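Local coordinates for protein hyaluronidase (Streptomyces koganeiensis, PDB 4UFQ) that probably degrades hyaluronan by hydrolysing its glycosidic bonds, as a trimeric, elongated, all-beta protein related to phage tail-fibre hyaluronidases, at residues L30-T33 with H38-T41; T152-V157 with S186-G191. One frame throughout, in Å; residues are numbered along the deposited sequence.

Contact 1 (L30-T33 with H38-T41); sequences LKTT and HAAT
T32 lays its CB and OG1 over A39, the tightest touch being OG1 to the CA of A39 at 3.4 Å. The setting is the intertwined trimeric fibre expected of the phage hyaluronidase (HylP) family: residues 30-33 and 38-41 do not hydrogen-bond to each other, while L30 to T32, A40 and T41 pair in parallel with strands of the second and third subunits. After strand 28-32 the chain turns back through a short loop into strand 40-44, and T32 and A39 meet at the base of that loop by side-chain contact alone. Their CB atoms lie 3.7 Å apart, close to van der Waals contact, and the backbones are brought together until the two CA atoms stand 4.8 Å from each other. Alanine suits this place because a lone methyl can fill the inner side of the turn without pushing the strands apart.

Threonine suits its own place by having two different branches. Its chi1 of -74° sets CG2 anti to the backbone N and OG1 beside that nitrogen. The hydroxyl thus brushes A39 while bonding to the backbone oxygen of L25 in the third subunit, which satisfies a polar atom in a buried position. L30, two residues earlier, also starts its side chain toward 38-41, but its nearest atom is the backbone O, 4.4 Å from CB of A39. The side chain of H38 sets off away from 30-33, and ND1 of its ring hydrogen-bonds to the backbone N of A52 in the second subunit. The carbonyl O of H38 is buried with no polar partner in the model, and CG2 of T32 lies 3.8 Å from O of H38.

Contact 2 (T152-V157 with S186-G191); sequences TPRAQV and SVDSSG
A side-on salt bridge anchored in an Asx turn joins two loops that lie 29 residues apart in sequence: R154 reaches from one and grips the carboxylate of D188 on the other. NE gives its hydrogen to OD1 over 2.9 Å, almost straight at 175°, and NH2 gives one to OD2, also over 2.9 Å. Each oxygen receives its nitrogen through the syn lone pair. The guanidinium and carboxylate planes are only 13° apart, so the two parallel bonds hold both flat groups against rotation. Arginine suits this position because its long chain can bend at chi3 (-59°) and present the NE edge.

D188 is held from behind as well. OD2 also accepts from OG of S190 on its anti lone pair, at 2.7 Å, and from the backbone N of S190, which comes from above the carboxylate plane; this last bond makes the Asx turn. The same residues form a type I beta turn, closed by the bond from G191 N to D188 O, and glycine accommodates the positive phi at its end. Three donors on one oxygen would probably favour the charged carboxylate. Both loops face other subunits of the trimer, consistent with a beta fibre, and the second subunit brings L170 against D188 and offers E172 to NH2 of R154 as a long, weak ion pair.

S189 places OG over one face of the guanidinium, 3.3 Å above its plane and toward the rim, where a small polar side chain fits without disturbing the in-plane bonds. One water bridges the two segments, donating to the backbone O of R154 and, at 2.7 Å, to OD1 of D188.

Contact 1 comes first along the chain and is complete before contact 2 begins. Their centres are 49 Å apart, on opposite sides of the chain's centre, and their nearest atoms remain about 35 Å from each other, so neither touches the other. They share no strand: contact 1 joins the end of strand 28-32 to the loop residues leading into strand 40-44, whereas contact 2 bridges the loop before strand 157-160 and the loop before strand 193-198, which opens the three-stranded antiparallel sheet near the C-terminus. Both meet the second and third subunits. Each local contact within the chain is therefore also part of the trimer, at widely separated levels of an elongated molecule.

Contact 1 (L30-T33 with H38-T41)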
loop_
_atom_site.group_PDB
_atom_site.type_symbol
_atom_site.label_atom_id
_atom_site.label_comp_id
_atom_site.label_asym_id
_atom_site.label_seq_id
_atom_site.Cartn_x
_atom_site.Cartn_y
_atom_site.Cartn_z
ATOM N N LEU B 30 -19.046 -7.252 -23.059
ATOM C CA LEU B 30 -18.007 -7.389 -24.067
ATOM C C LEU B 30 -17.147 -8.576 -23.712
ATOM O O LEU B 30 -16.334 -8.504 -22.776
ATOM C CB LEU B 30 -17.170 -6.109 -24.145
ATOM C CG LEU B 30 -17.978 -4.840 -24.456
ATOM C CD1 LEU B 30 -17.157 -3.605 -24.162
ATOM C CD2 LEU B 30 -18.439 -4.829 -25.906
ATOM N N LYS B 31 -17.339 -9.662 -24.451
ATOM C CA LYS B 31 -16.625 -10.907 -24.223
ATOM C C LYS B 31 -15.787 -11.278 -25.442
ATOM O O LYS B 31 -16.285 -11.327 -26.563
ATOM C CB LYS B 31 -17.602 -12.033 -23.883
ATOM C CG LYS B 31 -16.957 -13.412 -23.791
ATOM C CD LYS B 31 -17.977 -14.470 -23.428
ATOM C CE LYS B 31 -17.328 -15.829 -23.233
ATOM N NZ LYS B 31 -18.329 -16.890 -22.917
ATOM N N THR B 32 -14.512 -11.542 -25.195
ATOM C CA THR B 32 -13.552 -11.945 -26.207
ATOM C C THR B 32 -12.894 -13.245 -25.764
ATOM O O THR B 32 -12.528 -13.391 -24.595
ATOM C CB THR B 32 -12.459 -10.857 -26.414
ATOM O OG1 THR B 32 -13.011 -9.737 -27.129
ATOM C CG2 THR B 32 -11.256 -11.397 -27.192
ATOM N N THR B 33 -12.757 -14.183 -26.697
ATOM C CA THR B 33 -11.973 -15.386 -26.477
ATOM C C THR B 33 -10.861 -15.398 -27.518
ATOM O O THR B 33 -11.108 -15.611 -28.715
ATOM C CB THR B 33 -12.837 -16.659 -26.576
ATOM O OG1 THR B 33 -14.051 -16.470 -25.836
ATOM C CG2 THR B 33 -12.086 -17.873 -26.025
ATOM N N HIS B 38 -6.960 -8.337 -26.835
ATOM C CA HIS B 38 -7.603 -7.944 -25.581
ATOM C C HIS B 38 -9.110 -7.992 -25.785
ATOM O O HIS B 38 -9.574 -8.044 -26.925
ATOM C CB HIS B 38 -7.239 -6.513 -25.172
ATOM C CG HIS B 38 -5.770 -6.221 -25.151
ATOM N ND1 HIS B 38 -4.866 -6.972 -24.432
ATOM C CD2 HIS B 38 -5.056 -5.229 -25.732
ATOM C CE1 HIS B 38 -3.653 -6.471 -24.595
ATOM N NE2 HIS B 38 -3.743 -5.409 -25.372
ATOM N N ALA B 39 -9.887 -7.938 -24.707
ATOM C CA ALA B 39 -11.342 -7.862 -24.856
ATOM C C ALA B 39 -11.778 -6.433 -25.124
ATOM O O ALA B 39 -12.733 -6.191 -25.885
ATOM C CB ALA B 39 -12.051 -8.425 -23.640
ATOM N N ALA B 40 -11.058 -5.478 -24.550
ATOM C CA ALA B 40 -11.373 -4.070 -24.757
ATOM C C ALA B 40 -10.158 -3.171 -24.597
ATOM O O ALA B 40 -9.349 -3.367 -23.689
ATOM C CB ALA B 40 -12.460 -3.633 -23.789
ATOM N N THR B 41 -10.051 -2.175 -25.471
ATOM C CA THR B 41 -9.071 -1.108 -25.320
ATOM C C THR B 41 -9.788 0.237 -25.273
ATOM O O THR B 41 -10.642 0.521 -26.125
ATOM C CB THR B 41 -8.031 -1.123 -26.471
ATOM O OG1 THR B 41 -7.281 -2.347 -26.421
ATOM C CG2 THR B 41 -7.071 0.050 -26.372
#

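Contact 2 (T152-V157 with S186-G191)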
loop_
_atom_site.group_PDB
_atom_site.type_symbol
_atom_site.label_atom_id
_atom_site.label_comp_id
_atom_site.label_asym_id
_atom_site.label_seq_id
_atom_site.Cartn_x
_atom_site.Cartn_y
_atom_site.Cartn_z
ATOM N N THR B 152 15.312 -12.723 3.561
ATOM C CA THR B 152 14.396 -12.961 4.664
ATOM C C THR B 152 14.753 -12.064 5.859
ATOM O O THR B 152 15.892 -12.105 6.344
ATOM C CB THR B 152 14.474 -14.425 5.110
ATOM O OG1 THR B 152 14.227 -15.272 3.986
ATOM C CG2 THR B 152 13.435 -14.717 6.180
ATOM N N PRO B 153 13.795 -11.269 6.358
ATOM C CA PRO B 153 14.097 -10.468 7.553
ATOM C C PRO B 153 14.487 -11.370 8.726
ATOM O O PRO B 153 13.917 -12.444 8.879
ATOM C CB PRO B 153 12.777 -9.739 7.826
ATOM C CG PRO B 153 12.061 -9.722 6.500
ATOM C CD PRO B 153 12.426 -11.025 5.865
ATOM N N ARG B 154 15.440 -10.925 9.550
ATOM C CA ARG B 154 15.967 -11.750 10.642
ATOM C C ARG B 154 15.375 -11.383 12.010
ATOM O O ARG B 154 15.918 -11.751 13.071
ATOM C CB ARG B 154 17.506 -11.714 10.656
ATOM C CG ARG B 154 18.151 -12.270 9.392
ATOM C CD ARG B 154 19.628 -12.610 9.569
ATOM N NE ARG B 154 20.417 -11.427 9.969
ATOM C CZ ARG B 154 20.960 -10.564 9.121
ATOM N NH1 ARG B 154 20.779 -10.676 7.803
ATOM N NH2 ARG B 154 21.661 -9.551 9.578
ATOM N N ALA B 155 14.237 -10.704 11.981
ATOM C CA ALA B 155 13.450 -10.397 13.168
ATOM C C ALA B 155 12.046 -10.049 12.680
ATOM O O ALA B 155 11.819 -9.934 11.449
ATOM C CB ALA B 155 14.084 -9.211 13.946
ATOM N N GLN B 156 11.116 -9.818 13.605
ATOM C CA GLN B 156 9.785 -9.399 13.183
ATOM C C GLN B 156 9.836 -8.118 12.346
ATOM O O GLN B 156 9.084 -7.992 11.366
ATOM C CB GLN B 156 8.848 -9.250 14.380
ATOM C CG GLN B 156 7.379 -9.293 13.959
ATOM C CD GLN B 156 6.863 -10.664 13.626
ATOM O OE1 GLN B 156 7.395 -11.692 14.055
ATOM N NE2 GLN B 156 5.798 -10.701 12.838
ATOM N N VAL B 157 10.704 -7.186 12.742
ATOM C CA VAL B 157 11.045 -6.000 11.952
ATOM C C VAL B 157 12.565 -5.905 11.911
ATOM O O VAL B 157 13.217 -5.980 12.957
ATOM C CB VAL B 157 10.464 -4.715 12.566
ATOM C CG1 VAL B 157 10.888 -3.485 11.770
ATOM C CG2 VAL B 157 8.939 -4.831 12.611
ATOM N N SER B 186 21.415 -16.263 21.901
ATOM C CA SER B 186 22.225 -15.958 20.740
ATOM C C SER B 186 21.987 -14.504 20.327
ATOM O O SER B 186 21.066 -13.828 20.840
ATOM C CB SER B 186 21.849 -16.905 19.588
ATOM O OG SER B 186 20.461 -16.780 19.294
ATOM N N VAL B 187 22.817 -14.038 19.394
ATOM C CA VAL B 187 22.706 -12.687 18.830
ATOM C C VAL B 187 22.667 -12.750 17.305
ATOM O O VAL B 187 22.820 -13.818 16.728
ATOM C CB VAL B 187 23.836 -11.720 19.345
ATOM C CG1 VAL B 187 23.912 -11.771 20.870
ATOM C CG2 VAL B 187 25.164 -12.002 18.740
ATOM N N ASP B 188 22.430 -11.611 16.653
ATOM C CA ASP B 188 22.415 -11.572 15.181
ATOM C C ASP B 188 23.791 -11.794 14.530
ATOM O O ASP B 188 24.844 -11.565 15.141
ATOM C CB ASP B 188 21.860 -10.245 14.686
ATOM C CG ASP B 188 21.559 -10.269 13.203
ATOM O OD1 ASP B 188 20.677 -11.059 12.802
ATOM O OD2 ASP B 188 22.230 -9.531 12.432
ATOM N N SER B 189 23.781 -12.217 13.271
ATOM C CA SER B 189 25.009 -12.411 12.508
ATOM C C SER B 189 25.776 -11.111 12.210
ATOM O O SER B 189 26.952 -11.172 11.854
ATOM C CB SER B 189 24.707 -13.166 11.209
ATOM O OG SER B 189 23.714 -12.495 10.453
ATOM N N SER B 190 25.140 -9.961 12.422
ATOM C CA SER B 190 25.797 -8.661 12.264
ATOM C C SER B 190 26.537 -8.284 13.545
ATOM O O SER B 190 27.086 -7.186 13.665
ATOM C CB SER B 190 24.770 -7.569 11.891
ATOM O OG SER B 190 23.813 -7.371 12.917
ATOM N N GLY B 191 26.544 -9.206 14.503
ATOM C CA GLY B 191 27.256 -9.015 15.761
ATOM C C GLY B 191 26.435 -8.189 16.702
ATOM O O GLY B 191 25.199 -8.154 16.587
HETATM O O HOH W 1 18.440 -11.717 14.193
#